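Local coordinates for uncharacterized protein (Bacteroides vulgatus, PDB 4FMR) that is of unknown function but probably binds DNA through an HU/IHF-like domain, which is followed along the chain by an Ig-like domain, at residues Ala68-Glu73 against Ile102-Thr107; Gly171-Ser176 against Gly180-Ile185; Asp188-Asn193 against Leu198-Pro203. One frame throughout, in Å; residues are numbered along the deposited sequence. Where two conformers were deposited one is given.

Contact 1 comes first along the chain, where the end of helix 51-70 meets strand 101-108 inside the HU/IHF-like DNA-binding domain. Contacts 2 and 3 follow in series within the Ig-like domain; contact 1 touches neither, its nearest atoms being about 20 Å from contact 2 and about 16 Å from contact 3. Contact 2 pairs strands 171-176 and 182-184 at the border of one sheet; contact 3 pairs strands 190-193 and 197-201 at the border of another. With centres about 14 Å apart, these two hairpins touch through Ile185 against Ile200 and Pro203, Val172 against Ile190, and Leu174 against Leu202, closing part of the core between the sheets.

Contact 1 (Ala68-Glu73 against Ile102-Thr107); sequences ALMNGE and IYVSLT
Val104 holds its two methyls against different residues at the end of helix 51-70, CG1 against Leu69 and CG2 against the selenomethionine Met70. CG1 stands anti to the backbone N (chi1 173°), which spreads the fork toward both partners. Leu69 meets it with both ends of its own fork: CD1 and CD2 each lie 4.0 Å from Val104 CG1, and the two side chains cross at about a right angle, so one valine methyl sits against the pair of leucine methyls. Met70 arrives differently. Its CB does not aim at the strand, but bends at chi2 (-53°) and chi3 (108°) fold the chain back until the terminal methyl reaches it. Met70 CE then lies 3.4 Å from Val104 CG2, closer than usual van der Waals contact, while the same CE stands at a looser 4.4 Å from Ile102 CG2. Ile102 and Val104, two residues apart on strand 101-108, thus present their side chains on the same face, and the contact is wholly apolar. Tyr103, between them, turns away and makes a cation-pi contact with Arg87. Behind Leu69 and Met70 the helix stops in a Schellman motif: Glu73 N bonds Ala68 O at 3.0 Å, Gly72 N bonds Leu69 O at 3.1 Å, and Gly72 takes the positive phi of the C-prime position. Beyond it, Glu73 forms salt bridges with Arg31 and Arg41 of the second subunit, and Met70 also packs on Thr119 of that subunit. A helix end laid over one face of an antiparallel sheet, close to a partner subunit, is consistent with the dimeric HU/IHF-like fold.

Contact 2 (Gly171-Ser176 against Gly180-Ile185); sequences GVTLAS and GTVTKI
This is a beta hairpin at the border of a sheet in the Ig-like domain, strand 171-176 turning back into strand 182-184, their short axes 4.5 Å apart. Leu174 and Thr183 form the hydrogen-bonded pair, Leu174 N to Thr183 O at 2.9 Å and Thr183 N to Leu174 O at 2.8 Å; Thr173-Lys184 and Ala175-Val182 flank it as non-hydrogen-bonded pairs. Toward the turn, Ser176 N gives a nearly straight bond (172°) to Thr181 O, and Gly180 N a more bent one to Ser176 O. Ser176 OG accepts from Thr179 N. At the other end Ile185 N bonds Val172 O, and a water joins Val172 N to Ile185 O.

Val182 sets its two methyls against two residues on the same face of the neighbouring strand, CG1 3.7 Å from Thr173 CB and CG2 4.0 Å from Ala175 CB. Lys184 extends along the hairpin, its CG 3.9 Å from Thr173 CG2 and its CE beside Gly171 CA, and NZ bonds Val170 O. On the other face Ile185 CD1 sits between Leu174 CD1, at 3.8 Å, and Val172 CG1, with the Val172 and Ile185 side chains side by side. Leu174 continues inward onto Ile237 and Leu202. A largely apolar face turned to the core, with Thr183 at its rim, and a more open face of Thr173, Ala175, Val182 and Lys184 fit an edge hairpin in an Ig-like beta sandwich.

Contact 3 (Asp188-Asn193 against Leu198-Pro203); sequences DMIVLN and LIILLP
Leu192 and Val191 both turn their backbone N toward Ile199 O, the mark of a classic beta bulge between two antiparallel strands. Of these bonds, Val191 N to Ile199 O is the shorter at 2.8 Å, while Leu192 N to the same oxygen is weak at 3.3 Å. Ile199 N returns a bond to Leu192 O at 3.0 Å, completing the hydrogen-bonded pair. Past the bulge, Leu201 N meets Met189 O in the carbonyl plane, and the register has shifted by one residue. Two CA-H...O contacts add to the ladder, from Leu198 CA to Leu192 O and from Ile200 CA to Met189 O.

Among the apolar contacts, Leu192 and Ile199 meet at several carbons: Leu192 CD2 lies 3.7 Å from Ile199 CD1, and Leu192 CB also rests against Ile199 CG1. Leu192 CG is anti to the backbone N (chi1 -174°), which brings CD2 to Ile199 CD1, the two chains crossing at a slant. In one of its two conformers, and so only tentatively, selenomethionine Met189 runs beside Leu201, with Met189 SE 3.8 Å from Leu201 CD2. On the opposite face from Leu192 and Ile199, Ile190 CG1 touches Ile200 CG2 at 4.2 Å.

The one polar side chain in the interface, Asn193, lies alongside Leu198 with OD1 3.2 Å from Leu198 CD2; that oxygen accepts a hydrogen bond from Val163 N.

Strand 197-201 is flanked by 190-193 and by 153-159, whose Leu156 and Phe154 pair with Leu198 and Ile200. From its inner face Leu198 and Ile200 reach strand 209-217 of the other sheet, at Val215 and Leu213, while Ile190 meets Val172 of strand 171-176.

Contact 1 (Ala68-Glu73 against Ile102-Thr107)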
ATOM      1  N   ALA B  68      -6.539 -14.750   7.429  1.00 30.79           N
ATOM      2  CA  ALA B  68      -5.828 -14.089   8.527  1.00 30.51           C
ATOM      3  C   ALA B  68      -6.169 -12.607   8.581  1.00 33.58           C
ATOM      4  O   ALA B  68      -6.486 -12.100   9.640  1.00 33.38           O
ATOM      5  CB  ALA B  68      -4.327 -14.278   8.364  1.00 30.46           C
ATOM      6  N   LEU B  69      -6.143 -11.926   7.430  1.00 30.32           N
ATOM      7  CA  LEU B  69      -6.460 -10.509   7.312  1.00 29.11           C
ATOM      8  C   LEU B  69      -7.903 -10.200   7.665  1.00 34.03           C
ATOM      9  O   LEU B  69      -8.178  -9.206   8.358  1.00 33.49           O
ATOM     10  CB  LEU B  69      -6.185 -10.039   5.880  1.00 27.98           C
ATOM     11  CG  LEU B  69      -4.724  -9.868   5.523  1.00 30.80           C
ATOM     12  CD1 LEU B  69      -4.545  -9.789   4.043  1.00 29.14           C
ATOM     13  CD2 LEU B  69      -4.100  -8.676   6.265  1.00 28.62           C
HETATM   14  N   MSE B  70      -8.818 -11.069   7.200  1.00 29.91           N
HETATM   15  CA  MSE B  70     -10.260 -10.912   7.380  1.00 29.35           C
HETATM   16  C   MSE B  70     -10.695 -11.328   8.786  1.00 34.07           C
HETATM   17  O   MSE B  70     -11.830 -11.068   9.159  1.00 34.39           O
HETATM   18  CB  MSE B  70     -11.027 -11.683   6.285  1.00 31.26           C
HETATM   19  CG  MSE B  70     -10.915 -11.012   4.909  1.00 37.47           C
HETATM   20 SE   MSE B  70     -11.434  -9.122   5.017  0.75 47.05          SE
HETATM   21  CE  MSE B  70      -9.726  -8.268   4.827  1.00 42.86           C
ATOM     22  N   ASN B  71      -9.770 -11.851   9.598  1.00 31.76           N
ATOM     23  CA  ASN B  71     -10.040 -12.145  10.987  1.00 32.54           C
ATOM     24  C   ASN B  71      -9.162 -11.231  11.874  1.00 35.10           C
ATOM     25  O   ASN B  71      -9.027 -11.454  13.065  1.00 33.91           O
ATOM     26  CB  ASN B  71      -9.901 -13.644  11.300  1.00 37.92           C
ATOM     27  CG  ASN B  71     -11.115 -14.371  10.738  1.00 60.62           C
ATOM     28  OD1 ASN B  71     -12.215 -14.343  11.328  1.00 55.17           O
ATOM     29  ND2 ASN B  71     -11.008 -14.852   9.489  1.00 48.12           N
ATOM     30  N   GLY B  72      -8.690 -10.135  11.290  1.00 32.10           N
ATOM     31  CA  GLY B  72      -8.051  -9.045  12.013  1.00 32.12           C
ATOM     32  C   GLY B  72      -6.615  -9.184  12.427  1.00 35.30           C
ATOM     33  O   GLY B  72      -6.145  -8.419  13.265  1.00 34.51           O
ATOM     34  N   GLU B  73      -5.904 -10.128  11.819  1.00 31.09           N
ATOM     35  CA  GLU B  73      -4.497 -10.293  12.090  1.00 29.97           C
ATOM     36  C   GLU B  73      -3.680  -9.432  11.115  1.00 33.62           C
ATOM     37  O   GLU B  73      -4.106  -9.174   9.983  1.00 31.74           O
ATOM     38  CB  GLU B  73      -4.100 -11.768  11.978  1.00 30.72           C
ATOM     39  CG  GLU B  73      -4.849 -12.720  12.908  1.00 35.96           C
ATOM     40  CD  GLU B  73      -4.602 -14.202  12.650  1.00 47.93           C
ATOM     41  OE1 GLU B  73      -4.223 -14.542  11.510  1.00 37.62           O
ATOM     42  OE2 GLU B  73      -4.790 -15.023  13.575  1.00 46.52           O
ATOM     43  N   ILE B 102     -14.377  -1.878   4.325  1.00 33.52           N
ATOM     44  CA  ILE B 102     -13.143  -2.533   4.692  1.00 32.14           C
ATOM     45  C   ILE B 102     -12.232  -2.532   3.475  1.00 37.54           C
ATOM     46  O   ILE B 102     -12.696  -2.691   2.346  1.00 38.29           O
ATOM     47  CB  ILE B 102     -13.404  -3.985   5.202  1.00 34.65           C
ATOM     48  CG1 ILE B 102     -14.500  -4.064   6.289  1.00 35.50           C
ATOM     49  CG2 ILE B 102     -12.094  -4.706   5.622  1.00 33.36           C
ATOM     50  CD1 ILE B 102     -15.047  -5.532   6.532  1.00 39.70           C
ATOM     51  N   TYR B 103     -10.935  -2.354   3.711  1.00 32.57           N
ATOM     52  CA  TYR B 103      -9.885  -2.504   2.723  1.00 30.32           C
ATOM     53  C   TYR B 103      -8.688  -3.038   3.474  1.00 31.80           C
ATOM     54  O   TYR B 103      -8.682  -3.073   4.713  1.00 29.90           O
ATOM     55  CB  TYR B 103      -9.578  -1.213   1.926  1.00 31.15           C
ATOM     56  CG  TYR B 103      -8.897  -0.124   2.728  1.00 31.81           C
ATOM     57  CD1 TYR B 103      -9.635   0.752   3.526  1.00 33.82           C
ATOM     58  CD2 TYR B 103      -7.514   0.049   2.672  1.00 32.13           C
ATOM     59  CE1 TYR B 103      -9.012   1.778   4.244  1.00 32.71           C
ATOM     60  CE2 TYR B 103      -6.880   1.057   3.401  1.00 33.24           C
ATOM     61  CZ  TYR B 103      -7.635   1.933   4.164  1.00 38.97           C
ATOM     62  OH  TYR B 103      -7.000   2.921   4.868  1.00 40.31           O
ATOM     63  N   VAL B 104      -7.696  -3.492   2.729  1.00 28.35           N
ATOM     64  CA  VAL B 104      -6.458  -3.972   3.319  1.00 28.63           C
ATOM     65  C   VAL B 104      -5.383  -2.993   2.899  1.00 31.09           C
ATOM     66  O   VAL B 104      -5.192  -2.733   1.708  1.00 30.16           O
ATOM     67  CB  VAL B 104      -6.137  -5.449   2.923  1.00 30.68           C
ATOM     68  CG1 VAL B 104      -4.750  -5.889   3.407  1.00 30.08           C
ATOM     69  CG2 VAL B 104      -7.202  -6.395   3.437  1.00 29.10           C
ATOM     70  N   SER B 105      -4.721  -2.432   3.874  1.00 27.41           N
ATOM     71  CA  SER B 105      -3.590  -1.535   3.657  1.00 28.04           C
ATOM     72  C   SER B 105      -2.320  -2.370   3.516  1.00 33.43           C
ATOM     73  O   SER B 105      -2.052  -3.218   4.374  1.00 33.30           O
ATOM     74  CB  SER B 105      -3.460  -0.554   4.813  1.00 29.80           C
ATOM     75  OG  SER B 105      -2.533   0.434   4.411  1.00 43.28           O
ATOM     76  N   LEU B 106      -1.558  -2.163   2.435  1.00 29.38           N
ATOM     77  CA  LEU B 106      -0.373  -2.958   2.194  1.00 29.68           C
ATOM     78  C   LEU B 106       0.869  -2.103   2.122  1.00 32.30           C
ATOM     79  O   LEU B 106       0.857  -1.022   1.544  1.00 33.74           O
ATOM     80  CB  LEU B 106      -0.520  -3.795   0.906  1.00 29.99           C
ATOM     81  CG  LEU B 106      -1.660  -4.826   0.903  1.00 33.83           C
ATOM     82  CD1 LEU B 106      -2.072  -5.125  -0.473  1.00 33.95           C
ATOM     83  CD2 LEU B 106      -1.272  -6.123   1.648  1.00 33.14           C
ATOM     84  N   THR B 107       1.949  -2.583   2.747  1.00 28.02           N
ATOM     85  CA  THR B 107       3.221  -1.870   2.715  1.00 28.60           C
ATOM     86  C   THR B 107       4.304  -2.868   2.269  1.00 32.59           C
ATOM     87  O   THR B 107       4.134  -4.071   2.470  1.00 32.04           O
ATOM     88  CB  THR B 107       3.532  -1.158   4.047  1.00 36.60           C
ATOM     89  OG1 THR B 107       4.657  -0.308   3.828  1.00 39.19           O
ATOM     90  CG2 THR B 107       3.836  -2.120   5.194  1.00 36.13           C
TER

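Contact 2 (Gly171-Ser176 against Gly180-Ile185)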
ATOM      1  N   GLY B 171     -10.992   9.752 -27.831  1.00 46.95           N
ATOM      2  CA  GLY B 171     -11.512   9.362 -26.530  1.00 44.52           C
ATOM      3  C   GLY B 171     -10.553   8.565 -25.670  1.00 46.72           C
ATOM      4  O   GLY B 171      -9.359   8.444 -25.975  1.00 46.65           O
ATOM      5  N   VAL B 172     -11.080   8.045 -24.557  1.00 41.72           N
ATOM      6  CA  VAL B 172     -10.316   7.259 -23.598  1.00 39.17           C
ATOM      7  C   VAL B 172     -10.761   5.803 -23.706  1.00 42.29           C
ATOM      8  O   VAL B 172     -11.958   5.524 -23.739  1.00 41.76           O
ATOM      9  CB  VAL B 172     -10.411   7.793 -22.143  1.00 40.38           C
ATOM     10  CG1 VAL B 172      -9.371   7.115 -21.250  1.00 38.64           C
ATOM     11  CG2 VAL B 172     -10.233   9.310 -22.106  1.00 40.09           C
ATOM     12  N   THR B 173      -9.770   4.890 -23.802  1.00 37.72           N
ATOM     13  CA  THR B 173      -9.942   3.445 -23.877  1.00 36.19           C
ATOM     14  C   THR B 173      -9.117   2.737 -22.807  1.00 38.28           C
ATOM     15  O   THR B 173      -8.082   3.241 -22.350  1.00 36.03           O
ATOM     16  CB  THR B 173      -9.553   2.890 -25.271  1.00 40.73           C
ATOM     17  OG1 THR B 173      -8.209   3.247 -25.556  1.00 43.72           O
ATOM     18  CG2 THR B 173     -10.482   3.350 -26.400  1.00 38.03           C
ATOM     19  N   LEU B 174      -9.578   1.547 -22.438  1.00 35.92           N
ATOM     20  CA  LEU B 174      -8.908   0.627 -21.518  1.00 35.52           C
ATOM     21  C   LEU B 174      -8.787  -0.707 -22.187  1.00 37.48           C
ATOM     22  O   LEU B 174      -9.798  -1.264 -22.608  1.00 36.92           O
ATOM     23  CB  LEU B 174      -9.670   0.485 -20.201  1.00 35.42           C
ATOM     24  CG  LEU B 174      -9.877   1.773 -19.415  1.00 40.68           C
ATOM     25  CD1 LEU B 174     -11.169   1.699 -18.654  1.00 41.05           C
ATOM     26  CD2 LEU B 174      -8.699   2.051 -18.508  1.00 41.33           C
ATOM     27  N   ALA B 175      -7.563  -1.199 -22.338  1.00 33.66           N
ATOM     28  CA  ALA B 175      -7.332  -2.499 -22.952  1.00 33.21           C
ATOM     29  C   ALA B 175      -6.870  -3.463 -21.874  1.00 34.94           C
ATOM     30  O   ALA B 175      -5.868  -3.205 -21.206  1.00 32.37           O
ATOM     31  CB  ALA B 175      -6.311  -2.393 -24.088  1.00 33.99           C
ATOM     32  N   SER B 176      -7.633  -4.540 -21.670  1.00 32.35           N
ATOM     33  CA  SER B 176      -7.362  -5.579 -20.670  1.00 31.77           C
ATOM     34  C   SER B 176      -6.029  -6.324 -20.939  1.00 36.22           C
ATOM     35  O   SER B 176      -5.859  -6.870 -22.017  1.00 36.85           O
ATOM     36  CB  SER B 176      -8.511  -6.587 -20.666  1.00 34.46           C
ATOM     37  OG  SER B 176      -8.204  -7.666 -19.800  1.00 43.54           O
ATOM     38  N   GLY B 180      -7.035  -8.534 -23.808  1.00 37.69           N
ATOM     39  CA  GLY B 180      -6.847  -7.580 -24.893  1.00 38.27           C
ATOM     40  C   GLY B 180      -8.115  -6.823 -25.246  1.00 42.78           C
ATOM     41  O   GLY B 180      -8.114  -5.983 -26.157  1.00 44.58           O
ATOM     42  N   THR B 181      -9.217  -7.124 -24.541  1.00 37.90           N
ATOM     43  CA  THR B 181     -10.524  -6.508 -24.772  1.00 37.80           C
ATOM     44  C   THR B 181     -10.434  -5.013 -24.457  1.00 39.38           C
ATOM     45  O   THR B 181      -9.907  -4.609 -23.412  1.00 36.46           O
ATOM     46  CB  THR B 181     -11.578  -7.235 -23.945  1.00 49.50           C
ATOM     47  OG1 THR B 181     -11.522  -8.609 -24.300  1.00 54.24           O
ATOM     48  CG2 THR B 181     -12.993  -6.701 -24.167  1.00 49.82           C
ATOM     49  N   VAL B 182     -10.911  -4.203 -25.405  1.00 37.91           N
ATOM     50  CA  VAL B 182     -10.881  -2.750 -25.295  1.00 37.51           C
ATOM     51  C   VAL B 182     -12.273  -2.268 -24.853  1.00 42.58           C
ATOM     52  O   VAL B 182     -13.282  -2.698 -25.406  1.00 43.30           O
ATOM     53  CB  VAL B 182     -10.406  -2.058 -26.610  1.00 41.98           C
ATOM     54  CG1 VAL B 182     -10.429  -0.542 -26.472  1.00 41.97           C
ATOM     55  CG2 VAL B 182      -9.002  -2.526 -27.020  1.00 41.49           C
ATOM     56  N   THR B 183     -12.305  -1.402 -23.838  1.00 39.36           N
ATOM     57  CA  THR B 183     -13.511  -0.754 -23.326  1.00 39.56           C
ATOM     58  C   THR B 183     -13.363   0.722 -23.610  1.00 45.25           C
ATOM     59  O   THR B 183     -12.440   1.346 -23.083  1.00 45.23           O
ATOM     60  CB  THR B 183     -13.738  -1.030 -21.794  1.00 44.53           C
ATOM     61  OG1 THR B 183     -13.805  -2.426 -21.516  1.00 44.33           O
ATOM     62  CG2 THR B 183     -14.992  -0.329 -21.234  1.00 42.51           C
ATOM     63  N   LYS B 184     -14.245   1.293 -24.417  1.00 43.13           N
ATOM     64  CA  LYS B 184     -14.159   2.714 -24.618  1.00 43.52           C
ATOM     65  C   LYS B 184     -15.063   3.413 -23.605  1.00 49.18           C
ATOM     66  O   LYS B 184     -16.233   3.065 -23.458  1.00 51.67           O
ATOM     67  CB  LYS B 184     -14.489   3.137 -26.055  1.00 46.94           C
ATOM     68  CG  LYS B 184     -14.148   4.622 -26.279  1.00 48.35           C
ATOM     69  CD  LYS B 184     -14.167   5.014 -27.717  1.00 59.17           C
ATOM     70  CE  LYS B 184     -13.955   6.491 -27.843  1.00 75.57           C
ATOM     71  NZ  LYS B 184     -14.202   6.950 -29.227  1.00 90.76           N
ATOM     72  N   ILE B 185     -14.507   4.389 -22.903  1.00 44.17           N
ATOM     73  CA  ILE B 185     -15.238   5.228 -21.970  1.00 43.74           C
ATOM     74  C   ILE B 185     -16.088   6.199 -22.808  1.00 47.85           C
ATOM     75  O   ILE B 185     -15.565   6.834 -23.733  1.00 46.30           O
ATOM     76  CB  ILE B 185     -14.225   5.941 -21.013  1.00 46.06           C
ATOM     77  CG1 ILE B 185     -13.678   4.931 -19.972  1.00 45.47           C
ATOM     78  CG2 ILE B 185     -14.823   7.201 -20.339  1.00 44.91           C
ATOM     79  CD1 ILE B 185     -12.332   5.210 -19.517  1.00 50.21           C
TER
HETATM   80  O   HOH W   1     -13.849   8.714 -24.304  1.00 47.41           O

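Contact 3 (Asp188-Asn193 against Leu198-Pro203)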
ATOM      1  N   ASP B 188     -19.116  11.403 -22.540  1.00 47.91           N
ATOM      2  CA  ASP B 188     -19.806  12.183 -21.503  1.00 47.91           C
ATOM      3  C   ASP B 188     -19.247  11.824 -20.097  1.00 50.16           C
ATOM      4  O   ASP B 188     -19.457  12.603 -19.159  1.00 50.16           O
ATOM      5  CB  ASP B 188     -21.348  12.035 -21.567  1.00 51.04           C
ATOM      6  CG  ASP B 188     -21.994  10.681 -21.272  1.00 66.81           C
ATOM      7  OD1 ASP B 188     -21.253   9.698 -21.030  1.00 67.01           O
ATOM      8  OD2 ASP B 188     -23.243  10.609 -21.277  1.00 74.45           O
HETATM    9  N   MSE B 189     -18.501  10.671 -19.979  1.00 43.55           N
HETATM   10  CA  MSE B 189     -17.894  10.247 -18.720  0.70 43.11           C
HETATM   11  C   MSE B 189     -16.516  10.909 -18.555  1.00 43.32           C
HETATM   12  O   MSE B 189     -15.787  10.621 -17.607  1.00 40.35           O
HETATM   13  CB  MSE B 189     -17.833   8.725 -18.627  0.70 46.04           C
HETATM   14  CG  MSE B 189     -19.215   8.092 -18.726  0.70 56.20           C
HETATM   15 SE   MSE B 189     -20.394   8.542 -17.224  0.53 67.46          SE
HETATM   16  CE  MSE B 189     -21.260  10.293 -17.703  0.70 64.91           C
ATOM     17  N   ILE B 190     -16.181  11.837 -19.477  1.00 39.67           N
ATOM     18  CA  ILE B 190     -15.004  12.694 -19.389  1.00 40.27           C
ATOM     19  C   ILE B 190     -15.592  13.931 -18.703  1.00 44.54           C
ATOM     20  O   ILE B 190     -16.387  14.629 -19.324  1.00 43.94           O
ATOM     21  CB  ILE B 190     -14.260  12.968 -20.728  1.00 44.92           C
ATOM     22  CG1 ILE B 190     -13.751  11.646 -21.388  1.00 45.18           C
ATOM     23  CG2 ILE B 190     -13.106  13.982 -20.488  1.00 44.68           C
ATOM     24  CD1 ILE B 190     -13.367  11.777 -22.894  1.00 53.05           C
ATOM     25  N   VAL B 191     -15.356  14.090 -17.390  1.00 40.96           N
ATOM     26  CA  VAL B 191     -15.963  15.139 -16.561  1.00 41.27           C
ATOM     27  C   VAL B 191     -15.174  16.468 -16.642  1.00 44.46           C
ATOM     28  O   VAL B 191     -15.779  17.535 -16.617  1.00 44.91           O
ATOM     29  CB  VAL B 191     -16.054  14.617 -15.107  1.00 44.63           C
ATOM     30  CG1 VAL B 191     -16.731  15.630 -14.191  1.00 44.98           C
ATOM     31  CG2 VAL B 191     -16.796  13.299 -15.085  1.00 43.75           C
ATOM     32  N   LEU B 192     -13.839  16.387 -16.669  1.00 41.27           N
ATOM     33  CA  LEU B 192     -12.939  17.531 -16.789  1.00 40.76           C
ATOM     34  C   LEU B 192     -12.012  17.223 -17.938  1.00 42.42           C
ATOM     35  O   LEU B 192     -11.382  16.161 -17.947  1.00 40.51           O
ATOM     36  CB  LEU B 192     -12.181  17.848 -15.463  1.00 40.13           C
ATOM     37  CG  LEU B 192     -11.314  19.146 -15.469  1.00 45.35           C
ATOM     38  CD1 LEU B 192     -12.149  20.387 -15.788  1.00 45.84           C
ATOM     39  CD2 LEU B 192     -10.585  19.336 -14.167  1.00 46.35           C
ATOM     40  N   ASN B 193     -12.016  18.095 -18.954  1.00 40.00           N
ATOM     41  CA  ASN B 193     -11.269  17.902 -20.199  1.00 40.91           C
ATOM     42  C   ASN B 193     -10.238  19.034 -20.446  1.00 47.47           C
ATOM     43  O   ASN B 193     -10.334  19.772 -21.424  1.00 51.01           O
ATOM     44  CB  ASN B 193     -12.270  17.816 -21.375  1.00 40.88           C
ATOM     45  CG  ASN B 193     -11.696  17.181 -22.621  1.00 49.49           C
ATOM     46  OD1 ASN B 193     -10.674  16.513 -22.567  1.00 38.58           O
ATOM     47  ND2 ASN B 193     -12.345  17.369 -23.775  1.00 38.12           N
ATOM     48  N   LEU B 198      -7.200  15.429 -16.919  1.00 38.58           N
ATOM     49  CA  LEU B 198      -8.468  14.794 -17.267  1.00 37.19           C
ATOM     50  C   LEU B 198      -9.076  14.142 -16.053  1.00 39.35           C
ATOM     51  O   LEU B 198      -8.380  13.400 -15.356  1.00 38.30           O
ATOM     52  CB  LEU B 198      -8.350  13.719 -18.378  1.00 36.24           C
ATOM     53  CG  LEU B 198      -7.817  14.078 -19.743  1.00 41.31           C
ATOM     54  CD1 LEU B 198      -7.718  12.814 -20.613  1.00 40.07           C
ATOM     55  CD2 LEU B 198      -8.662  15.155 -20.415  1.00 43.33           C
ATOM     56  N   ILE B 199     -10.380  14.346 -15.843  1.00 34.80           N
ATOM     57  CA  ILE B 199     -11.138  13.641 -14.820  1.00 33.05           C
ATOM     58  C   ILE B 199     -12.123  12.747 -15.559  1.00 36.29           C
ATOM     59  O   ILE B 199     -12.906  13.216 -16.398  1.00 37.38           O
ATOM     60  CB  ILE B 199     -11.815  14.520 -13.734  1.00 36.49           C
ATOM     61  CG1 ILE B 199     -10.748  15.406 -13.028  1.00 37.16           C
ATOM     62  CG2 ILE B 199     -12.548  13.605 -12.704  1.00 35.12           C
ATOM     63  CD1 ILE B 199     -11.264  16.414 -12.015  1.00 42.93           C
ATOM     64  N   ILE B 200     -12.048  11.450 -15.292  1.00 32.50           N
ATOM     65  CA  ILE B 200     -12.942  10.505 -15.950  1.00 33.64           C
ATOM     66  C   ILE B 200     -13.714   9.735 -14.904  1.00 36.86           C
ATOM     67  O   ILE B 200     -13.294   9.669 -13.758  1.00 35.87           O
ATOM     68  CB  ILE B 200     -12.182   9.526 -16.944  1.00 36.83           C
ATOM     69  CG1 ILE B 200     -11.161   8.622 -16.207  1.00 36.99           C
ATOM     70  CG2 ILE B 200     -11.534  10.302 -18.105  1.00 37.75           C
ATOM     71  CD1 ILE B 200     -10.576   7.429 -16.976  1.00 47.34           C
ATOM     72  N   LEU B 201     -14.854   9.167 -15.307  1.00 34.58           N
ATOM     73  CA  LEU B 201     -15.643   8.224 -14.511  1.00 32.65           C
ATOM     74  C   LEU B 201     -15.393   6.862 -15.094  1.00 36.33           C
ATOM     75  O   LEU B 201     -15.627   6.677 -16.273  1.00 36.40           O
ATOM     76  CB  LEU B 201     -17.158   8.550 -14.477  1.00 32.05           C
ATOM     77  CG  LEU B 201     -18.004   7.584 -13.578  1.00 33.96           C
ATOM     78  CD1 LEU B 201     -17.553   7.621 -12.125  1.00 31.24           C
ATOM     79  CD2 LEU B 201     -19.473   7.947 -13.613  1.00 33.53           C
ATOM     80  N   LEU B 202     -14.857   5.934 -14.322  1.00 35.34           N
ATOM     81  CA  LEU B 202     -14.576   4.591 -14.840  1.00 35.81           C
ATOM     82  C   LEU B 202     -15.835   3.724 -14.852  1.00 39.69           C
ATOM     83  O   LEU B 202     -16.554   3.746 -13.865  1.00 39.43           O
ATOM     84  CB  LEU B 202     -13.481   3.896 -13.991  1.00 35.05           C
ATOM     85  CG  LEU B 202     -12.062   4.457 -14.077  1.00 38.86           C
ATOM     86  CD1 LEU B 202     -11.194   3.908 -12.957  1.00 37.50           C
ATOM     87  CD2 LEU B 202     -11.437   4.174 -15.435  1.00 41.69           C
ATOM     88  N   PRO B 203     -16.126   2.932 -15.913  1.00 38.06           N
ATOM     89  CA  PRO B 203     -17.303   2.020 -15.844  1.00 38.44           C
ATOM     90  C   PRO B 203     -17.196   1.024 -14.670  1.00 42.03           C
ATOM     91  O   PRO B 203     -16.092   0.614 -14.285  1.00 40.40           O
ATOM     92  CB  PRO B 203     -17.280   1.274 -17.194  1.00 40.41           C
ATOM     93  CG  PRO B 203     -16.326   2.039 -18.056  1.00 44.77           C
ATOM     94  CD  PRO B 203     -15.365   2.753 -17.168  1.00 39.81           C
TER